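Local coordinates for protein ATPase BagA (Mycobacterium tuberculosis H37Rv, PDB 6BS3) that forms, with its partner BagB, a heterodimeric ATPase complex whose ATP hydrolysis is required for resistance to nitric oxide and to elevated glycerol, at residues Val21-Thr27 against Gln203-Val209; Val26-Gly30 against Pro165-Ile169; Lys51-Val57 against Gln87-Ile93; Leu198-Asn202 against Met230-Ile234; Val217-Leu221 against Ile301-Leu305. All blocks are in the same frame, centred on the assembly; numbering follows the deposited sequence.

Interaction 1: Val21-Thr27 against Gln203-Val209; sequences VRLHLVT and QTAIHLV
His24 and His207 meet ring to ring above two parallel strands, 23-28 and 204-210, that run side by side in the central sheet of this P-loop ATPase. Starting at His24, CB lies 3.9 Å from His207 NE2, near the plane of that ring. The next atom, CG, stands anti to the carbonyl carbon (chi1 -62°), which swings the imidazole toward the neighbouring strand. ND1 then meets His207 NE2 at 2.8 Å, almost straight at 170°; either nitrogen could be the donor. CE1 comes next, still facing His207 NE2. The two rings join rim to rim with their planes 17° apart, while Val21 CG1 lies over one face of the His24 ring. At the far rim, NE2 turns back to a weak bond with Val21 O. The His207 ring is held at its other nitrogen too, since ND1 bonds to Ser236 N.

Below the rings runs a regular parallel ladder, from Leu23 N on Gln203 O (2.9 Å) to Val209 N on Thr27 O (2.8 Å). Gln203 O also takes Arg22 N, so two amides grip it where the strands begin. On the sheet face opposite the histidines, Leu25 CD1 packs on Ile206 CG1 at 3.6 Å.

Strand 158-162 flanks strand 23-28 on its other edge. Helix 34-46 packs on the face bearing His24 and Val26, and helix 214-229 on that bearing Ile206 and Leu208.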
# COMPACT_ATOMS: atom_id res chain seq x y z
N VAL A 21 -19.50 -19.55 -9.36
CA VAL A 21 -18.11 -19.17 -9.63
C VAL A 21 -17.14 -20.14 -8.90
O VAL A 21 -17.30 -20.39 -7.70
CB VAL A 21 -17.83 -17.68 -9.24
CG1 VAL A 21 -16.34 -17.35 -9.22
CG2 VAL A 21 -18.57 -16.72 -10.16
N ARG A 22 -16.13 -20.66 -9.63
CA ARG A 22 -15.09 -21.56 -9.13
C ARG A 22 -13.80 -20.79 -8.84
O ARG A 22 -13.00 -21.25 -8.02
CB ARG A 22 -14.77 -22.64 -10.18
CG ARG A 22 -15.96 -23.51 -10.65
CD ARG A 22 -16.20 -24.85 -9.93
NE ARG A 22 -15.05 -25.44 -9.22
CZ ARG A 22 -13.96 -25.90 -9.81
NH1 ARG A 22 -13.83 -25.84 -11.13
NH2 ARG A 22 -12.96 -26.38 -9.08
N LEU A 23 -13.57 -19.66 -9.54
CA LEU A 23 -12.36 -18.85 -9.37
C LEU A 23 -12.67 -17.45 -8.91
O LEU A 23 -13.20 -16.66 -9.69
CB LEU A 23 -11.48 -18.84 -10.65
CG LEU A 23 -10.27 -17.88 -10.66
CD1 LEU A 23 -9.26 -18.25 -9.58
CD2 LEU A 23 -9.64 -17.79 -12.05
N HIS A 24 -12.30 -17.12 -7.66
CA HIS A 24 -12.53 -15.79 -7.08
C HIS A 24 -11.23 -15.03 -6.99
O HIS A 24 -10.30 -15.51 -6.34
CB HIS A 24 -13.19 -15.87 -5.69
CG HIS A 24 -14.54 -16.50 -5.71
ND1 HIS A 24 -15.70 -15.74 -5.83
CD2 HIS A 24 -14.89 -17.80 -5.62
CE1 HIS A 24 -16.70 -16.60 -5.82
NE2 HIS A 24 -16.26 -17.85 -5.70
N LEU A 25 -11.15 -13.87 -7.64
CA LEU A 25 -9.93 -13.07 -7.58
C LEU A 25 -10.20 -11.86 -6.71
O LEU A 25 -11.15 -11.12 -6.96
CB LEU A 25 -9.45 -12.68 -9.00
CG LEU A 25 -9.08 -13.81 -9.96
CD1 LEU A 25 -9.39 -13.42 -11.40
CD2 LEU A 25 -7.60 -14.13 -9.88
N VAL A 26 -9.41 -11.68 -5.65
CA VAL A 26 -9.58 -10.59 -4.68
C VAL A 26 -8.50 -9.54 -4.88
O VAL A 26 -7.32 -9.75 -4.56
CB VAL A 26 -9.68 -11.09 -3.19
CG1 VAL A 26 -9.98 -9.93 -2.25
CG2 VAL A 26 -10.75 -12.18 -3.04
N THR A 27 -8.92 -8.41 -5.48
CA THR A 27 -8.02 -7.29 -5.73
C THR A 27 -8.42 -6.10 -4.83
O THR A 27 -9.29 -6.24 -3.95
CB THR A 27 -7.89 -6.98 -7.24
OG1 THR A 27 -6.81 -6.07 -7.41
CG2 THR A 27 -9.16 -6.40 -7.84
N GLN A 203 -17.34 -18.80 -14.69
CA GLN A 203 -16.63 -19.60 -13.68
C GLN A 203 -15.68 -18.71 -12.88
O GLN A 203 -15.11 -19.16 -11.89
CB GLN A 203 -15.81 -20.71 -14.35
CG GLN A 203 -16.64 -21.77 -15.07
CD GLN A 203 -17.11 -22.81 -14.10
OE1 GLN A 203 -18.14 -22.65 -13.43
NE2 GLN A 203 -16.36 -23.90 -14.01
N THR A 204 -15.49 -17.45 -13.33
CA THR A 204 -14.59 -16.48 -12.71
C THR A 204 -15.36 -15.22 -12.27
O THR A 204 -16.39 -14.89 -12.86
CB THR A 204 -13.42 -16.15 -13.71
OG1 THR A 204 -12.81 -17.37 -14.14
CG2 THR A 204 -12.34 -15.24 -13.12
N ALA A 205 -14.83 -14.54 -11.24
CA ALA A 205 -15.32 -13.25 -10.72
C ALA A 205 -14.17 -12.54 -10.03
O ALA A 205 -13.44 -13.16 -9.27
CB ALA A 205 -16.48 -13.43 -9.74
N ILE A 206 -14.03 -11.24 -10.30
CA ILE A 206 -13.02 -10.37 -9.69
C ILE A 206 -13.74 -9.47 -8.68
O ILE A 206 -14.63 -8.70 -9.06
CB ILE A 206 -12.24 -9.55 -10.75
CG1 ILE A 206 -11.50 -10.47 -11.75
CG2 ILE A 206 -11.25 -8.56 -10.09
CD1 ILE A 206 -11.51 -10.06 -13.17
N HIS A 207 -13.37 -9.59 -7.40
CA HIS A 207 -13.89 -8.80 -6.28
C HIS A 207 -12.86 -7.71 -5.97
O HIS A 207 -11.66 -7.94 -6.05
CB HIS A 207 -14.18 -9.68 -5.04
CG HIS A 207 -14.99 -10.89 -5.34
ND1 HIS A 207 -16.32 -10.79 -5.75
CD2 HIS A 207 -14.62 -12.20 -5.36
CE1 HIS A 207 -16.71 -12.03 -5.99
NE2 HIS A 207 -15.73 -12.91 -5.76
N LEU A 208 -13.35 -6.52 -5.67
CA LEU A 208 -12.51 -5.36 -5.44
C LEU A 208 -12.73 -4.81 -4.06
O LEU A 208 -13.79 -4.27 -3.74
CB LEU A 208 -12.74 -4.28 -6.52
CG LEU A 208 -12.52 -4.74 -7.96
CD1 LEU A 208 -13.84 -5.15 -8.62
CD2 LEU A 208 -11.78 -3.69 -8.75
N VAL A 209 -11.72 -4.98 -3.22
CA VAL A 209 -11.71 -4.47 -1.86
C VAL A 209 -11.37 -2.98 -1.92
O VAL A 209 -10.46 -2.57 -2.64
CB VAL A 209 -10.72 -5.26 -0.96
CG1 VAL A 209 -10.66 -4.67 0.45
CG2 VAL A 209 -11.12 -6.73 -0.90

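Interaction 2: Val26-Gly30 against Pro165-Ile169; sequences VTGKG and PTGRI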
# COMPACT_ATOMS: atom_id res chain seq x y z
N VAL A 26 -9.41 -11.68 -5.65
CA VAL A 26 -9.58 -10.59 -4.68
C VAL A 26 -8.50 -9.54 -4.88
O VAL A 26 -7.32 -9.75 -4.56
CB VAL A 26 -9.68 -11.09 -3.19
CG1 VAL A 26 -9.98 -9.93 -2.25
CG2 VAL A 26 -10.75 -12.18 -3.04
N THR A 27 -8.92 -8.41 -5.48
CA THR A 27 -8.02 -7.29 -5.73
C THR A 27 -8.42 -6.10 -4.83
O THR A 27 -9.29 -6.24 -3.95
CB THR A 27 -7.89 -6.98 -7.24
OG1 THR A 27 -6.81 -6.07 -7.41
CG2 THR A 27 -9.16 -6.40 -7.84
N GLY A 28 -7.74 -4.98 -5.01
CA GLY A 28 -7.92 -3.77 -4.23
C GLY A 28 -6.58 -3.07 -4.02
O GLY A 28 -5.53 -3.67 -4.22
N LYS A 29 -6.61 -1.78 -3.65
CA LYS A 29 -5.38 -1.03 -3.41
C LYS A 29 -4.60 -1.65 -2.22
O LYS A 29 -5.21 -2.29 -1.37
CB LYS A 29 -5.74 0.44 -3.17
CG LYS A 29 -4.55 1.37 -3.00
CD LYS A 29 -4.91 2.85 -3.20
CE LYS A 29 -3.84 3.75 -2.61
NZ LYS A 29 -2.55 3.57 -3.28
N GLY A 30 -3.28 -1.47 -2.17
CA GLY A 30 -2.48 -1.95 -1.05
C GLY A 30 -3.00 -1.39 0.27
O GLY A 30 -3.42 -0.23 0.33
N PRO A 165 -2.51 -6.00 -6.55
CA PRO A 165 -3.39 -4.85 -6.30
C PRO A 165 -4.09 -4.26 -7.54
O PRO A 165 -3.82 -4.68 -8.66
CB PRO A 165 -2.45 -3.83 -5.62
CG PRO A 165 -1.11 -4.17 -6.13
CD PRO A 165 -1.10 -5.67 -6.23
N THR A 166 -4.96 -3.26 -7.32
CA THR A 166 -5.76 -2.59 -8.38
C THR A 166 -4.93 -2.00 -9.53
O THR A 166 -5.40 -2.00 -10.67
CB THR A 166 -6.72 -1.53 -7.80
OG1 THR A 166 -5.97 -0.54 -7.10
CG2 THR A 166 -7.75 -2.13 -6.86
N GLY A 167 -3.71 -1.53 -9.24
CA GLY A 167 -2.83 -0.95 -10.24
C GLY A 167 -2.14 -1.95 -11.14
O GLY A 167 -1.59 -1.57 -12.18
N ARG A 168 -2.18 -3.25 -10.78
CA ARG A 168 -1.51 -4.34 -11.51
C ARG A 168 -2.44 -5.45 -11.98
O ARG A 168 -2.01 -6.30 -12.76
CB ARG A 168 -0.42 -4.96 -10.61
CG ARG A 168 0.69 -3.99 -10.23
CD ARG A 168 1.78 -4.66 -9.42
NE ARG A 168 2.98 -3.84 -9.39
CZ ARG A 168 4.21 -4.29 -9.13
NH1 ARG A 168 4.41 -5.58 -8.88
NH2 ARG A 168 5.24 -3.45 -9.14
N ILE A 169 -3.69 -5.48 -11.48
CA ILE A 169 -4.65 -6.57 -11.75
C ILE A 169 -4.97 -6.76 -13.24
O ILE A 169 -4.99 -7.91 -13.69
CB ILE A 169 -5.94 -6.49 -10.87
CG1 ILE A 169 -6.76 -7.81 -10.93
CG2 ILE A 169 -6.83 -5.26 -11.18
CD1 ILE A 169 -6.08 -9.07 -10.33
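Thr27 and Ile169 face each other where strand 23-28 runs out into the P-loop (Walker A motif), against the loop that follows strand 158-162. Their side chains cross at a slant: Thr27 CB lies 3.9 Å from Ile169 CG1, and Thr27 OG1 sits 3.6 Å from Ile169 CB. The hydroxyl oxygen stands anti to the Thr27 backbone N (chi1 -168°), and this turns it into the 165-169 loop, where it comes 3.3 Å from Pro165 C. Its hydrogen bond, however, goes to Pro164 O, just ahead of that loop, so a backbone carbonyl fixes the rotation of the group while Ile169 lies beside it.

Farther along, Thr166 OG1 lies 4.1 Å from Lys29 CB, close to the carboxylate of Glu219, and the Lys29 chain leads away from the loop to a long, weak ion pair with Glu219. Pro165 lays the CB edge of its ring beside Gly28 O, at 3.4 Å.

Lys29 and Gly30 both touch the bound ADP, and Gly28 O accepts a hydrogen bond from Lys34, an ATP-binding residue. The loop is thus set directly alongside the backbone that leads into the nucleotide pocket. A weak hydrogen bond, 3.2 Å long and bent to 143°, connects Thr166 N with Gly28 O, and Pro165 CA approaches the same oxygen to 3.2 Å.

Interaction 3: Lys51-Val57 against Gln87-Ile93; sequences KVLLVEV and QVNALAI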
# COMPACT_ATOMS: atom_id res chain seq x y z
N LYS A 51 -14.34 -27.88 0.22
CA LYS A 51 -12.88 -27.76 0.20
C LYS A 51 -12.50 -26.58 -0.68
O LYS A 51 -12.76 -26.61 -1.88
CB LYS A 51 -12.21 -29.06 -0.29
CG LYS A 51 -10.69 -29.08 -0.09
CD LYS A 51 -10.01 -30.19 -0.87
CE LYS A 51 -10.09 -31.53 -0.20
NZ LYS A 51 -9.11 -32.48 -0.80
N VAL A 52 -11.90 -25.54 -0.07
CA VAL A 52 -11.50 -24.32 -0.79
C VAL A 52 -9.98 -24.11 -0.74
O VAL A 52 -9.34 -24.34 0.29
CB VAL A 52 -12.32 -23.09 -0.27
CG1 VAL A 52 -11.79 -21.77 -0.83
CG2 VAL A 52 -13.81 -23.25 -0.60
N LEU A 53 -9.39 -23.68 -1.88
CA LEU A 53 -7.97 -23.36 -1.96
C LEU A 53 -7.75 -21.84 -1.91
O LEU A 53 -8.33 -21.11 -2.72
CB LEU A 53 -7.30 -23.99 -3.20
CG LEU A 53 -5.76 -23.81 -3.30
CD1 LEU A 53 -5.02 -24.60 -2.21
CD2 LEU A 53 -5.26 -24.23 -4.65
N LEU A 54 -6.93 -21.38 -0.96
CA LEU A 54 -6.54 -19.97 -0.81
C LEU A 54 -5.13 -19.80 -1.43
O LEU A 54 -4.16 -20.41 -0.96
CB LEU A 54 -6.57 -19.55 0.69
CG LEU A 54 -6.12 -18.13 1.04
CD1 LEU A 54 -7.02 -17.05 0.36
CD2 LEU A 54 -6.01 -17.97 2.55
N VAL A 55 -5.03 -19.01 -2.51
CA VAL A 55 -3.81 -18.81 -3.31
C VAL A 55 -3.21 -17.41 -3.20
O VAL A 55 -3.94 -16.43 -3.34
CB VAL A 55 -4.10 -19.17 -4.80
CG1 VAL A 55 -2.85 -19.03 -5.68
CG2 VAL A 55 -4.71 -20.56 -4.94
N GLU A 56 -1.89 -17.30 -3.00
CA GLU A 56 -1.20 -16.00 -3.06
C GLU A 56 -0.12 -16.08 -4.16
O GLU A 56 0.44 -17.16 -4.37
CB GLU A 56 -0.70 -15.49 -1.71
CG GLU A 56 0.49 -16.25 -1.15
CD GLU A 56 1.00 -15.60 0.11
OE1 GLU A 56 1.07 -16.31 1.13
OE2 GLU A 56 1.29 -14.39 0.08
N VAL A 57 0.11 -14.99 -4.91
CA VAL A 57 0.95 -15.04 -6.12
C VAL A 57 2.21 -14.12 -6.13
O VAL A 57 2.94 -14.13 -7.12
CB VAL A 57 0.05 -14.74 -7.36
CG1 VAL A 57 -1.15 -15.69 -7.45
CG2 VAL A 57 -0.42 -13.29 -7.36
N GLN A 87 -13.06 -27.22 4.77
CA GLN A 87 -11.62 -27.14 4.79
C GLN A 87 -11.08 -26.08 3.86
O GLN A 87 -11.49 -25.98 2.70
CB GLN A 87 -11.06 -28.52 4.43
CG GLN A 87 -9.56 -28.59 4.21
CD GLN A 87 -9.12 -30.01 4.02
OE1 GLN A 87 -9.69 -30.94 4.58
NE2 GLN A 87 -8.08 -30.21 3.24
N VAL A 88 -10.12 -25.31 4.37
CA VAL A 88 -9.39 -24.32 3.60
C VAL A 88 -7.92 -24.78 3.50
O VAL A 88 -7.25 -24.92 4.51
CB VAL A 88 -9.52 -22.87 4.14
CG1 VAL A 88 -8.70 -21.90 3.30
CG2 VAL A 88 -10.98 -22.44 4.20
N ASN A 89 -7.46 -25.01 2.27
CA ASN A 89 -6.07 -25.33 1.95
C ASN A 89 -5.37 -24.05 1.51
O ASN A 89 -6.02 -23.15 0.97
CB ASN A 89 -5.98 -26.36 0.82
CG ASN A 89 -6.16 -27.78 1.25
OD1 ASN A 89 -6.45 -28.05 2.41
ND2 ASN A 89 -5.98 -28.72 0.33
N ALA A 90 -4.04 -23.96 1.71
CA ALA A 90 -3.25 -22.79 1.32
C ALA A 90 -2.22 -23.12 0.27
O ALA A 90 -1.55 -24.15 0.36
CB ALA A 90 -2.57 -22.16 2.54
N LEU A 91 -2.06 -22.24 -0.71
CA LEU A 91 -0.99 -22.39 -1.70
C LEU A 91 -0.20 -21.08 -1.89
O LEU A 91 -0.67 -20.16 -2.56
CB LEU A 91 -1.42 -23.01 -3.05
CG LEU A 91 -0.25 -23.19 -4.08
CD1 LEU A 91 0.78 -24.27 -3.63
CD2 LEU A 91 -0.78 -23.47 -5.47
N ALA A 92 0.99 -20.99 -1.29
CA ALA A 92 1.88 -19.84 -1.48
C ALA A 92 2.70 -20.22 -2.72
O ALA A 92 3.56 -21.11 -2.63
CB ALA A 92 2.78 -19.64 -0.26
N ILE A 93 2.34 -19.68 -3.91
CA ILE A 93 3.05 -20.05 -5.14
C ILE A 93 4.51 -19.55 -5.07
O ILE A 93 4.76 -18.39 -4.77
CB ILE A 93 2.34 -19.60 -6.46
CG1 ILE A 93 0.93 -20.22 -6.60
CG2 ILE A 93 3.22 -19.91 -7.69
CD1 ILE A 93 0.04 -19.57 -7.77
O HOH W 1 3.30 -16.40 -3.73
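Val52 N and Gln87 O open a backbone ladder, 2.8 Å apart, that joins parallel strands 51-56 and 86-92. Five more hydrogen bonds follow, alternating in direction between the strands and ending with Ile93 N on Glu56 O at 3.2 Å. The last two are the longest, as the chains begin to part beyond Leu91. A water adds to the last rung, donating both to Glu56 O and to Ile93 O (2.7 Å).

Apolar contacts fill the face that carries Leu53, Val55 and Leu91. Leu53 crosses Asn89 at about a right angle, its CD1 methyl resting 3.6 Å from Asn89 CB and reaching on to Leu91 CB. Val55 CG1 meets the tip of Ile93, CD1, at 3.6 Å, and Val57 CG1 also approaches that methyl. On the other face Leu54 CB lies against Val88 CG1.

Among the polar side chains, Gln87 and Asn89 lock together along their own strand: Gln87 NE2 donates to Asn89 OD1 at 2.8 Å, in the Gln87 amide plane, and Asn89 ND2 goes on to Tyr156 OH. Glu56 places CG between its backbone N and carbonyl carbon (chi1 72°), bringing CG to 3.9 Å from Ala92 CA; its carboxylate accepts the backbone amides of Gly62, through OE2, and Ile63, through OE1, at the start of helix 62-66. This side chain comes within about 7 Å of the bound magnesium ion, placing the strand ends near the nucleotide site.

Strand 158-162 continues the sheet beyond 51-56. Helix 130-146 packs over the Leu53, Leu91 and Ile93 face, and helix 34-46 over Val52 and Val88.

Interaction 4: Leu198-Asn202 against Met230-Ile234; sequences LLHSN and MELPI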
# COMPACT_ATOMS: atom_id res chain seq x y z
N LEU A 198 -11.12 -19.51 -19.35
CA LEU A 198 -11.49 -19.59 -17.93
C LEU A 198 -11.73 -18.20 -17.35
O LEU A 198 -12.80 -17.98 -16.77
CB LEU A 198 -10.45 -20.38 -17.11
CG LEU A 198 -10.63 -20.35 -15.57
CD1 LEU A 198 -11.94 -21.02 -15.14
CD2 LEU A 198 -9.49 -21.02 -14.86
N LEU A 199 -10.77 -17.27 -17.53
CA LEU A 199 -10.84 -15.90 -17.00
C LEU A 199 -12.05 -15.11 -17.47
O LEU A 199 -12.64 -14.40 -16.67
CB LEU A 199 -9.56 -15.11 -17.28
CG LEU A 199 -8.29 -15.60 -16.59
CD1 LEU A 199 -7.07 -14.85 -17.11
CD2 LEU A 199 -8.41 -15.50 -15.05
N HIS A 200 -12.43 -15.26 -18.75
CA HIS A 200 -13.56 -14.56 -19.38
C HIS A 200 -14.94 -15.23 -19.15
O HIS A 200 -15.96 -14.61 -19.42
CB HIS A 200 -13.27 -14.34 -20.89
CG HIS A 200 -12.22 -13.29 -21.08
ND1 HIS A 200 -10.86 -13.59 -20.93
CD2 HIS A 200 -12.35 -11.97 -21.31
CE1 HIS A 200 -10.22 -12.44 -21.08
NE2 HIS A 200 -11.07 -11.44 -21.31
N SER A 201 -14.98 -16.44 -18.56
CA SER A 201 -16.23 -17.16 -18.31
C SER A 201 -16.94 -16.77 -17.01
O SER A 201 -16.42 -16.01 -16.19
CB SER A 201 -15.99 -18.67 -18.35
OG SER A 201 -15.39 -19.11 -17.15
N ASN A 202 -18.15 -17.36 -16.83
CA ASN A 202 -19.03 -17.26 -15.66
C ASN A 202 -18.49 -18.11 -14.49
O ASN A 202 -19.10 -18.14 -13.43
CB ASN A 202 -20.49 -17.66 -16.03
CG ASN A 202 -20.75 -19.11 -16.44
OD1 ASN A 202 -19.95 -20.04 -16.23
ND2 ASN A 202 -21.93 -19.34 -17.00
N MET A 230 -11.71 -5.22 -21.02
CA MET A 230 -11.09 -6.51 -21.33
C MET A 230 -12.13 -7.63 -21.35
O MET A 230 -11.80 -8.77 -21.70
CB MET A 230 -10.01 -6.82 -20.30
CG MET A 230 -8.79 -5.91 -20.39
SD MET A 230 -7.61 -6.23 -19.05
CE MET A 230 -6.95 -7.82 -19.57
N GLU A 231 -13.39 -7.31 -20.97
CA GLU A 231 -14.53 -8.22 -20.86
C GLU A 231 -14.27 -9.28 -19.78
O GLU A 231 -14.67 -10.44 -19.91
CB GLU A 231 -14.94 -8.79 -22.23
CG GLU A 231 -15.91 -7.88 -22.97
CD GLU A 231 -15.68 -7.64 -24.45
OE1 GLU A 231 -15.81 -6.47 -24.87
OE2 GLU A 231 -15.37 -8.61 -25.18
N LEU A 232 -13.63 -8.85 -18.69
CA LEU A 232 -13.34 -9.71 -17.55
C LEU A 232 -14.49 -9.59 -16.51
O LEU A 232 -14.97 -8.48 -16.27
CB LEU A 232 -11.96 -9.40 -16.94
CG LEU A 232 -10.76 -9.93 -17.74
CD1 LEU A 232 -9.49 -9.28 -17.30
CD2 LEU A 232 -10.61 -11.43 -17.64
N PRO A 233 -14.99 -10.72 -15.96
CA PRO A 233 -16.14 -10.65 -15.05
C PRO A 233 -15.88 -10.03 -13.68
O PRO A 233 -15.03 -10.50 -12.93
CB PRO A 233 -16.59 -12.11 -14.94
CG PRO A 233 -15.38 -12.89 -15.20
CD PRO A 233 -14.58 -12.11 -16.19
N ILE A 234 -16.64 -8.97 -13.37
CA ILE A 234 -16.62 -8.29 -12.09
C ILE A 234 -17.60 -9.03 -11.16
O ILE A 234 -18.69 -9.43 -11.59
CB ILE A 234 -16.96 -6.76 -12.25
CG1 ILE A 234 -16.02 -6.04 -13.27
CG2 ILE A 234 -17.02 -6.01 -10.90
CD1 ILE A 234 -14.52 -6.24 -13.09
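His200 reaches from the last turn of helix 188-200 to the backbone that leaves helix 214-229. The polar part of the contact is one hydrogen bond, from His200 NE2 to Met230 O, 2.8 Å long. The oxygen lies in the plane of the imidazole, yet the N-H points at it imperfectly, with an angle of 136°. At its other nitrogen, ND1, the ring bonds to Val196 O one turn back in its own helix, so carbonyls hold the imidazole at two points and set its rotation. Glu231 O also comes close to the ring, 3.1 Å from His200 CD2. Glu231 has positive phi and belongs to a Schellman motif that ends helix 214-229, turning the chain toward strand 234-242.

A CH-pi contact lies over one face of the same ring. Leu232 brings its CD2 methyl to 3.8 Å from the His200 ring centroid, only 17° off the normal. With CG anti to the carbonyl carbon (chi1 -75°), Leu232 swings this end over the imidazole, and the methyl also touches Leu199 CB at 3.8 Å.

Apolar carbons against backbone oxygens make up the rest. Pro233 turns its ring toward the helix end, with CD 3.0 Å from Leu199 O and CG 3.4 Å from Ser201 O. The Ser201 hydroxyl turns back to Leu198 O, which its own backbone N also reaches.

With Val196 O and Met230 O both placed to accept hydrogen bonds from its nitrogens, the arrangement is consistent with a His200 imidazole protonated on both, a positive charge that these carbonyls near a helix C terminus would probably favour.

Interaction 5: Val217-Leu221 against Ile301-Leu305; sequences VQETL and IAQQL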
# COMPACT_ATOMS: atom_id res chain seq x y z
N VAL A 217 -10.94 4.14 -3.50
CA VAL A 217 -12.17 4.26 -4.29
C VAL A 217 -11.85 4.61 -5.77
O VAL A 217 -12.39 3.97 -6.68
CB VAL A 217 -13.19 5.20 -3.62
CG1 VAL A 217 -14.23 5.71 -4.62
CG2 VAL A 217 -13.87 4.50 -2.46
N GLN A 218 -10.93 5.55 -6.00
CA GLN A 218 -10.50 5.96 -7.34
C GLN A 218 -9.91 4.77 -8.12
O GLN A 218 -10.21 4.60 -9.30
CB GLN A 218 -9.47 7.08 -7.23
CG GLN A 218 -9.10 7.76 -8.55
CD GLN A 218 -8.08 8.86 -8.37
OE1 GLN A 218 -8.18 9.72 -7.47
NE2 GLN A 218 -7.06 8.87 -9.22
N GLU A 219 -9.06 3.97 -7.45
CA GLU A 219 -8.39 2.81 -8.04
C GLU A 219 -9.37 1.70 -8.35
O GLU A 219 -9.19 1.04 -9.37
CB GLU A 219 -7.27 2.32 -7.14
CG GLU A 219 -6.08 3.27 -7.09
CD GLU A 219 -4.76 2.61 -6.77
OE1 GLU A 219 -4.70 1.36 -6.68
OE2 GLU A 219 -3.76 3.35 -6.61
N THR A 220 -10.38 1.51 -7.49
CA THR A 220 -11.47 0.55 -7.65
C THR A 220 -12.24 0.90 -8.94
O THR A 220 -12.47 0.01 -9.77
CB THR A 220 -12.39 0.54 -6.40
OG1 THR A 220 -11.63 0.09 -5.29
CG2 THR A 220 -13.60 -0.39 -6.55
N LEU A 221 -12.60 2.18 -9.13
CA LEU A 221 -13.32 2.67 -10.31
C LEU A 221 -12.50 2.49 -11.60
O LEU A 221 -13.02 1.96 -12.58
CB LEU A 221 -13.73 4.15 -10.13
CG LEU A 221 -14.77 4.45 -9.04
CD1 LEU A 221 -14.88 5.95 -8.79
CD2 LEU A 221 -16.11 3.88 -9.39
N ILE A 301 -17.38 10.14 -0.54
CA ILE A 301 -16.44 9.25 -1.22
C ILE A 301 -17.20 8.00 -1.72
O ILE A 301 -17.07 7.64 -2.90
CB ILE A 301 -15.24 8.92 -0.26
CG1 ILE A 301 -14.22 10.10 -0.23
CG2 ILE A 301 -14.55 7.59 -0.61
CD1 ILE A 301 -13.31 10.26 1.08
N ALA A 302 -18.01 7.38 -0.83
CA ALA A 302 -18.86 6.20 -1.09
C ALA A 302 -19.86 6.43 -2.23
O ALA A 302 -20.12 5.50 -2.99
CB ALA A 302 -19.60 5.79 0.18
N GLN A 303 -20.41 7.66 -2.34
CA GLN A 303 -21.35 8.06 -3.40
C GLN A 303 -20.79 7.82 -4.81
O GLN A 303 -21.56 7.53 -5.73
CB GLN A 303 -21.78 9.54 -3.20
CG GLN A 303 -22.84 10.06 -4.18
CD GLN A 303 -23.48 11.34 -3.71
OE1 GLN A 303 -24.65 11.36 -3.31
NE2 GLN A 303 -22.74 12.44 -3.74
N GLN A 304 -19.45 7.94 -4.99
CA GLN A 304 -18.78 7.70 -6.28
C GLN A 304 -18.96 6.26 -6.80
O GLN A 304 -18.85 6.03 -8.01
CB GLN A 304 -17.29 8.02 -6.18
CG GLN A 304 -16.95 9.50 -6.01
CD GLN A 304 -15.45 9.65 -5.93
OE1 GLN A 304 -14.85 9.55 -4.86
NE2 GLN A 304 -14.81 9.86 -7.07
N LEU A 305 -19.20 5.29 -5.88
CA LEU A 305 -19.41 3.88 -6.21
C LEU A 305 -20.85 3.63 -6.68
O LEU A 305 -21.09 2.66 -7.40
CB LEU A 305 -19.11 2.96 -5.01
CG LEU A 305 -17.68 2.94 -4.39
CD1 LEU A 305 -17.65 2.12 -3.10
CD2 LEU A 305 -16.62 2.39 -5.37
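The side-chain amide of Gln304 is the flat group in this contact, and Val217 meets it through its oxygen: Val217 CG1 lies 3.9 Å from Gln304 OE1. Extended beyond CG, the Gln304 chain touches Val217 at both ends, OE1 at the amide and CB at the root, and Gln304 CB stands 4.1 Å from both Val217 CG1 and Leu221 CD1. Leu221 crosses Gln304 at about a right angle, and its CD2 methyl approaches the backbone, 3.7 Å from Gln304 O.

The two branches of Val217 serve different partners. CG2, anti to the carbonyl carbon, touches Ile301 CG2 at 3.7 Å, while CG1, anti to the backbone N (chi1 161°), points between Ile301 O at 3.8 Å, Gln304 and Leu305.

This is helix-against-helix packing at the flank of the nucleotide-binding domain. Helix 214-229, which follows strand 204-210 of the central sheet, meets the end of the long helix 278-302 and the turn of helical shape after it. Behind the contact Val217 and Thr220 rest on Thr210, and Leu221 also touches Leu308 in the loop leading on to strand 312-316.

Leu305, which is buried, makes looser contacts: its CD2 methyl faces Val217 CG1 at 4.2 Å, Leu221 CD2 at 4.3 Å and the methyl of Thr220. The Thr220 hydroxyl turns back into its own helix, bonding to Pro216 O.

From the N terminus, strand 23-28 enters both interaction 1 and interaction 2, which share Val26 and Thr27. The loop closed by interaction 2 holds interaction 3 nested inside it, and interaction 1 closes a longer loop round interaction 3 as well. Interactions 1 and 3 join strand pairs of one sheet, while interaction 2 sets a loop beside the P-loop. Interaction 4 crosses interaction 1 along the chain and touches it through Thr204 and Ile206, tying two helix ends to the sheet. Interaction 5 crosses interaction 4 and follows interaction 1 in series, attaching the end of helix 278-302 to helix 214-229; Glu219 there makes a long, weak ion pair with Lys29 of interaction 2.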